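Long-range contact in putative glycoside hydrolase (Bacteroides thetaiotaomicron VPI-5482, PDB 3HBZ), which binds calcium and may take part in carbohydrate metabolism, perhaps as a glycoside hydrolase, though its activity has not been established: residues A65-T77 and W83-E95. Residues are numbered along the deposited sequence; the frame is centred on the assembly and turned at random. Where two conformers were deposited one is given.
Sequences ARDFHSPQQYTVT and WKKKYTVSVIDTE. With CA (calcium ion), chain C; CAC (cacodylate ion), chain F.
F68 packs against V89 and V91 where the loop before strand 72-77 folds back on strand 84-92. With CG beside the backbone N and anti to the carbonyl carbon (chi1 -75°), its ring reaches both valines. The side chains of F68 and V91 cross at about a right angle, with F68 CG 3.7 Å from V91 CG2. The ring edge meets V89 O, and F68 CE1 lies 3.8 Å from V89 CG1. Q72 CG covers one face near the rim. Replacing this ring with an alanine is likely to take the aromatic contact from V89 CG1, leave V91 only the CB to touch, and open a gap beside Q72 CG. The other methyl of V89, CG2, sits 3.7 Å from Y74 CD1. R66 NH1 lies over the centre of the Y74 ring and donates a hydrogen bond to Q73 O. The two strands form an antiparallel beta hairpin within a mixed sheet. The pairs Q72-V89, Y74-Y87 and V76-K85 are hydrogen-bonded, and their side chains share one face. There V76 CG2 approaches Y87 CD1 at 4.1 Å. K85 NZ hydrogen-bonds to Y87 OH and D11 OD1; Y87 OH also hydrogen-bonds to I12 N. The other face carries threonines, lysines and Q73. Q73 is extended beyond CG and crosses K86, with Q73 OE1 3.0 Å from K86 CD, a contact with the aliphatic chain. T77 OG1 similarly lies 3.5 Å from K84 CE. Here K84 O binds the calcium ion at 2.3 Å, with E9, two waters and an oxygen of a cacodylate ion, probably from the crystallisation liquor, that also accepts from K84 N.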
loop_
_atom_site.group_PDB
_atom_site.type_symbol
_atom_site.label_atom_id
_atom_site.label_comp_id
_atom_site.label_asym_id
_atom_site.label_seq_id
_atom_site.Cartn_x
_atom_site.Cartn_y
_atom_site.Cartn_z
ATOM N N ALA A 65 -0.894 -12.109 26.270
ATOM C CA ALA A 65 -1.437 -13.086 25.342
ATOM C C ALA A 65 -2.887 -12.707 25.060
ATOM O O ALA A 65 -3.647 -12.418 25.993
ATOM C CB ALA A 65 -1.386 -14.558 25.943
ATOM N N ARG A 66 -3.268 -12.720 23.785
ATOM C CA ARG A 66 -4.648 -12.437 23.414
ATOM C C ARG A 66 -5.040 -13.256 22.224
ATOM O O ARG A 66 -4.180 -13.830 21.539
ATOM C CB ARG A 66 -4.844 -10.956 23.103
ATOM C CG ARG A 66 -4.044 -10.023 23.998
ATOM C CD ARG A 66 -4.293 -8.553 23.635
ATOM N NE ARG A 66 -5.593 -8.086 24.104
ATOM C CZ ARG A 66 -5.992 -6.823 24.018
ATOM N NH1 ARG A 66 -5.203 -5.903 23.494
ATOM N NH2 ARG A 66 -7.177 -6.472 24.466
ATOM N N ASP A 67 -6.352 -13.279 21.998
ATOM C CA ASP A 67 -6.986 -14.006 20.902
ATOM C C ASP A 67 -7.169 -13.045 19.728
ATOM O O ASP A 67 -7.966 -12.100 19.809
ATOM C CB ASP A 67 -8.355 -14.550 21.352
ATOM C CG ASP A 67 -8.968 -15.488 20.331
ATOM O OD1 ASP A 67 -8.427 -15.589 19.196
ATOM O OD2 ASP A 67 -9.979 -16.139 20.659
ATOM N N PHE A 68 -6.414 -13.278 18.654
ATOM C CA PHE A 68 -6.410 -12.396 17.497
ATOM C C PHE A 68 -7.288 -12.922 16.327
ATOM O O PHE A 68 -7.195 -12.471 15.189
ATOM C CB PHE A 68 -4.972 -12.149 17.056
ATOM C CG PHE A 68 -4.241 -11.198 17.953
ATOM C CD1 PHE A 68 -4.310 -9.836 17.730
ATOM C CD2 PHE A 68 -3.534 -11.656 19.062
ATOM C CE1 PHE A 68 -3.655 -8.949 18.575
ATOM C CE2 PHE A 68 -2.882 -10.766 19.915
ATOM C CZ PHE A 68 -2.935 -9.426 19.672
ATOM N N HIS A 69 -8.178 -13.850 16.621
ATOM C CA HIS A 69 -9.258 -14.128 15.691
ATOM C C HIS A 69 -9.984 -12.831 15.260
ATOM O O HIS A 69 -10.366 -12.701 14.097
ATOM C CB HIS A 69 -10.193 -15.168 16.271
ATOM C CG HIS A 69 -9.680 -16.561 16.103
ATOM N ND1 HIS A 69 -8.986 -17.225 17.094
ATOM C CD2 HIS A 69 -9.702 -17.391 15.031
ATOM C CE1 HIS A 69 -8.639 -18.422 16.647
ATOM N NE2 HIS A 69 -9.064 -18.549 15.401
ATOM N N SER A 70 -10.130 -11.883 16.189
ATOM C CA SER A 70 -10.579 -10.533 15.871
ATOM C C SER A 70 -9.526 -9.553 16.301
ATOM O O SER A 70 -8.771 -9.832 17.227
ATOM C CB SER A 70 -11.852 -10.180 16.615
ATOM O OG SER A 70 -12.925 -10.878 16.074
ATOM N N PRO A 71 -9.477 -8.381 15.648
ATOM C CA PRO A 71 -8.446 -7.414 16.018
ATOM C C PRO A 71 -8.625 -6.975 17.459
ATOM O O PRO A 71 -9.742 -6.952 17.947
ATOM C CB PRO A 71 -8.698 -6.237 15.073
ATOM C CG PRO A 71 -9.404 -6.835 13.895
ATOM C CD PRO A 71 -10.288 -7.902 14.510
ATOM N N GLN A 72 -7.519 -6.649 18.111
ATOM C CA GLN A 72 -7.487 -6.349 19.522
ATOM C C GLN A 72 -6.938 -4.954 19.671
ATOM O O GLN A 72 -6.005 -4.583 18.947
ATOM C CB GLN A 72 -6.535 -7.329 20.227
ATOM C CG GLN A 72 -6.985 -8.759 20.167
ATOM C CD GLN A 72 -8.283 -8.960 20.909
ATOM O OE1 GLN A 72 -8.421 -8.566 22.053
ATOM N NE2 GLN A 72 -9.243 -9.550 20.245
ATOM N N GLN A 73 -7.513 -4.188 20.589
ATOM C CA GLN A 73 -7.095 -2.810 20.827
ATOM C C GLN A 73 -6.181 -2.672 22.048
ATOM O O GLN A 73 -6.380 -3.313 23.081
ATOM C CB GLN A 73 -8.306 -1.903 21.058
ATOM C CG GLN A 73 -9.252 -1.789 19.860
ATOM C CD GLN A 73 -10.216 -0.648 20.007
ATOM O OE1 GLN A 73 -10.184 0.078 20.998
ATOM N NE2 GLN A 73 -11.071 -0.468 19.020
ATOM N N TYR A 74 -5.193 -1.802 21.915
ATOM C CA TYR A 74 -4.324 -1.393 22.991
ATOM C C TYR A 74 -4.318 0.121 23.089
ATOM O O TYR A 74 -4.379 0.813 22.075
ATOM C CB TYR A 74 -2.868 -1.800 22.707
ATOM C CG TYR A 74 -2.573 -3.297 22.579
ATOM C CD1 TYR A 74 -2.971 -4.015 21.466
ATOM C CD2 TYR A 74 -1.840 -3.974 23.551
ATOM C CE1 TYR A 74 -2.653 -5.374 21.322
ATOM C CE2 TYR A 74 -1.528 -5.326 23.424
ATOM C CZ TYR A 74 -1.927 -6.020 22.302
ATOM O OH TYR A 74 -1.632 -7.346 22.170
ATOM N N THR A 75 -4.179 0.635 24.301
ATOM C CA THR A 75 -4.031 2.075 24.517
ATOM C C THR A 75 -2.645 2.404 25.085
ATOM O O THR A 75 -2.239 1.853 26.089
ATOM C CB THR A 75 -5.158 2.563 25.486
ATOM O OG1 THR A 75 -6.395 2.360 24.835
ATOM C CG2 THR A 75 -5.046 4.031 25.840
ATOM N N VAL A 76 -1.971 3.335 24.431
ATOM C CA VAL A 76 -0.692 3.860 24.853
ATOM C C VAL A 76 -0.972 5.222 25.491
ATOM O O VAL A 76 -1.672 6.068 24.924
ATOM C CB VAL A 76 0.245 4.015 23.676
ATOM C CG1 VAL A 76 1.575 4.583 24.102
ATOM C CG2 VAL A 76 0.437 2.653 22.942
ATOM N N THR A 77 -0.458 5.394 26.706
ATOM C CA THR A 77 -0.535 6.638 27.430
ATOM C C THR A 77 0.857 7.201 27.546
ATOM O O THR A 77 1.779 6.471 27.948
ATOM C CB THR A 77 -1.090 6.404 28.839
ATOM O OG1 THR A 77 -2.364 5.758 28.727
ATOM C CG2 THR A 77 -1.212 7.750 29.607
ATOM N N TRP A 83 -1.900 12.531 27.247
ATOM C CA TRP A 83 -2.018 12.096 25.861
ATOM C C TRP A 83 -2.122 10.584 25.794
ATOM O O TRP A 83 -1.327 9.883 26.403
ATOM C CB TRP A 83 -0.819 12.568 25.007
ATOM C CG TRP A 83 -0.701 14.040 24.937
ATOM C CD1 TRP A 83 0.184 14.807 25.628
ATOM C CD2 TRP A 83 -1.520 14.952 24.181
ATOM N NE1 TRP A 83 -0.025 16.147 25.359
ATOM C CE2 TRP A 83 -1.070 16.262 24.480
ATOM C CE3 TRP A 83 -2.579 14.790 23.286
ATOM C CZ2 TRP A 83 -1.601 17.391 23.869
ATOM C CZ3 TRP A 83 -3.127 15.905 22.705
ATOM C CH2 TRP A 83 -2.644 17.200 22.994
ATOM N N LYS A 84 -3.102 10.091 25.042
ATOM C CA LYS A 84 -3.329 8.641 24.866
ATOM C C LYS A 84 -3.589 8.354 23.387
ATOM O O LYS A 84 -4.029 9.218 22.659
ATOM C CB LYS A 84 -4.537 8.159 25.680
ATOM C CG LYS A 84 -4.428 8.415 27.172
ATOM C CD LYS A 84 -5.679 7.907 27.915
ATOM C CE LYS A 84 -5.327 7.528 29.401
ATOM N NZ LYS A 84 -6.560 7.100 30.110
ATOM N N LYS A 85 -3.289 7.161 22.925
ATOM C CA LYS A 85 -3.628 6.808 21.566
ATOM C C LYS A 85 -4.061 5.365 21.570
ATOM O O LYS A 85 -3.383 4.537 22.148
ATOM C CB LYS A 85 -2.407 6.963 20.627
ATOM C CG LYS A 85 -2.802 7.389 19.237
ATOM C CD LYS A 85 -1.832 6.973 18.103
ATOM C CE LYS A 85 -0.399 7.334 18.338
ATOM N NZ LYS A 85 0.348 7.383 17.022
ATOM N N LYS A 86 -5.122 5.060 20.846
ATOM C CA LYS A 86 -5.573 3.695 20.700
ATOM C C LYS A 86 -5.050 3.129 19.403
ATOM O O LYS A 86 -5.145 3.765 18.360
ATOM C CB LYS A 86 -7.119 3.660 20.693
ATOM C CG LYS A 86 -7.727 2.466 21.364
ATOM C CD LYS A 86 -9.163 2.791 21.939
ATOM C CE LYS A 86 -10.173 3.181 20.845
ATOM N NZ LYS A 86 -11.577 3.494 21.351
ATOM N N TYR A 87 -4.507 1.924 19.473
ATOM C CA TYR A 87 -4.113 1.181 18.299
ATOM C C TYR A 87 -4.987 -0.046 18.180
ATOM O O TYR A 87 -5.272 -0.678 19.200
ATOM C CB TYR A 87 -2.677 0.717 18.442
ATOM C CG TYR A 87 -1.603 1.749 18.211
ATOM C CD1 TYR A 87 -1.183 2.584 19.226
ATOM C CD2 TYR A 87 -0.922 1.809 16.998
ATOM C CE1 TYR A 87 -0.167 3.498 19.020
ATOM C CE2 TYR A 87 0.109 2.709 16.789
ATOM C CZ TYR A 87 0.504 3.523 17.812
ATOM O OH TYR A 87 1.493 4.443 17.609
ATOM N N THR A 88 -5.391 -0.362 16.949
ATOM C CA THR A 88 -5.997 -1.617 16.572
ATOM C C THR A 88 -4.939 -2.540 15.987
ATOM O O THR A 88 -4.330 -2.255 14.965
ATOM C CB THR A 88 -7.105 -1.406 15.525
ATOM O OG1 THR A 88 -8.104 -0.535 16.069
ATOM C CG2 THR A 88 -7.775 -2.737 15.101
ATOM N N VAL A 89 -4.757 -3.692 16.620
ATOM C CA VAL A 89 -3.731 -4.625 16.221
ATOM C C VAL A 89 -4.399 -5.884 15.693
ATOM O O VAL A 89 -5.195 -6.519 16.400
ATOM C CB VAL A 89 -2.813 -4.957 17.385
ATOM C CG1 VAL A 89 -1.736 -6.044 16.983
ATOM C CG2 VAL A 89 -2.128 -3.645 17.907
ATOM N N SER A 90 -4.082 -6.195 14.439
ATOM C CA SER A 90 -4.677 -7.273 13.696
ATOM C C SER A 90 -3.583 -8.245 13.273
ATOM O O SER A 90 -2.419 -7.839 13.012
ATOM C CB SER A 90 -5.365 -6.720 12.439
ATOM O OG SER A 90 -6.420 -5.837 12.740
ATOM N N VAL A 91 -3.959 -9.514 13.208
ATOM C CA VAL A 91 -3.081 -10.575 12.703
ATOM C C VAL A 91 -3.693 -11.165 11.434
ATOM O O VAL A 91 -4.856 -11.533 11.427
ATOM C CB VAL A 91 -2.862 -11.700 13.755
ATOM C CG1 VAL A 91 -2.070 -12.875 13.137
ATOM C CG2 VAL A 91 -2.080 -11.127 14.957
ATOM N N ILE A 92 -2.896 -11.215 10.377
ATOM C CA ILE A 92 -3.283 -11.790 9.094
ATOM C C ILE A 92 -2.611 -13.152 9.018
ATOM O O ILE A 92 -1.383 -13.237 9.016
ATOM C CB ILE A 92 -2.772 -10.930 7.909
ATOM C CG1 ILE A 92 -3.188 -9.450 8.041
ATOM C CG2 ILE A 92 -3.241 -11.507 6.612
ATOM C CD1 ILE A 92 -4.640 -9.274 8.007
ATOM N N ASP A 93 -3.405 -14.208 9.007
ATOM C CA ASP A 93 -2.874 -15.576 8.965
ATOM C C ASP A 93 -3.315 -16.335 7.712
ATOM O O ASP A 93 -3.350 -17.558 7.722
ATOM C CB ASP A 93 -3.321 -16.375 10.213
ATOM C CG ASP A 93 -4.831 -16.577 10.264
ATOM O OD1 ASP A 93 -5.557 -15.722 9.707
ATOM O OD2 ASP A 93 -5.289 -17.577 10.850
ATOM N N THR A 94 -3.648 -15.609 6.658
ATOM C CA THR A 94 -4.179 -16.191 5.445
ATOM C C THR A 94 -3.250 -15.846 4.280
ATOM O O THR A 94 -2.370 -15.020 4.401
ATOM C CB THR A 94 -5.597 -15.643 5.137
ATOM O OG1 THR A 94 -5.579 -14.222 5.245
ATOM C CG2 THR A 94 -6.601 -16.215 6.117
ATOM N N GLU A 95 -3.439 -16.523 3.163
ATOM C CA GLU A 95 -2.641 -16.259 1.986
ATOM C C GLU A 95 -3.159 -14.992 1.291
ATOM O O GLU A 95 -4.280 -14.580 1.512
ATOM C CB GLU A 95 -2.605 -17.502 1.093
ATOM C CG GLU A 95 -3.908 -17.940 0.466
ATOM C CD GLU A 95 -3.820 -19.332 -0.222
ATOM O OE1 GLU A 95 -2.865 -20.108 0.055
ATOM O OE2 GLU A 95 -4.728 -19.645 -1.023
HETATM CA CA CA C . -5.572 10.686 21.839
HETATM AS AS CAC F . -6.331 12.509 24.717
HETATM O O1 CAC F . -5.191 11.814 23.587
HETATM O O2 CAC F . -7.019 11.427 25.894
HETATM C C1 CAC F . -5.440 14.066 25.477
HETATM C C2 CAC F . -7.893 13.136 23.693
HETATM O O HOH W 1 -6.697 -9.829 14.115
HETATM O O HOH W 2 -7.465 9.625 23.036
HETATM O O HOH W 3 -5.685 9.610 19.769
#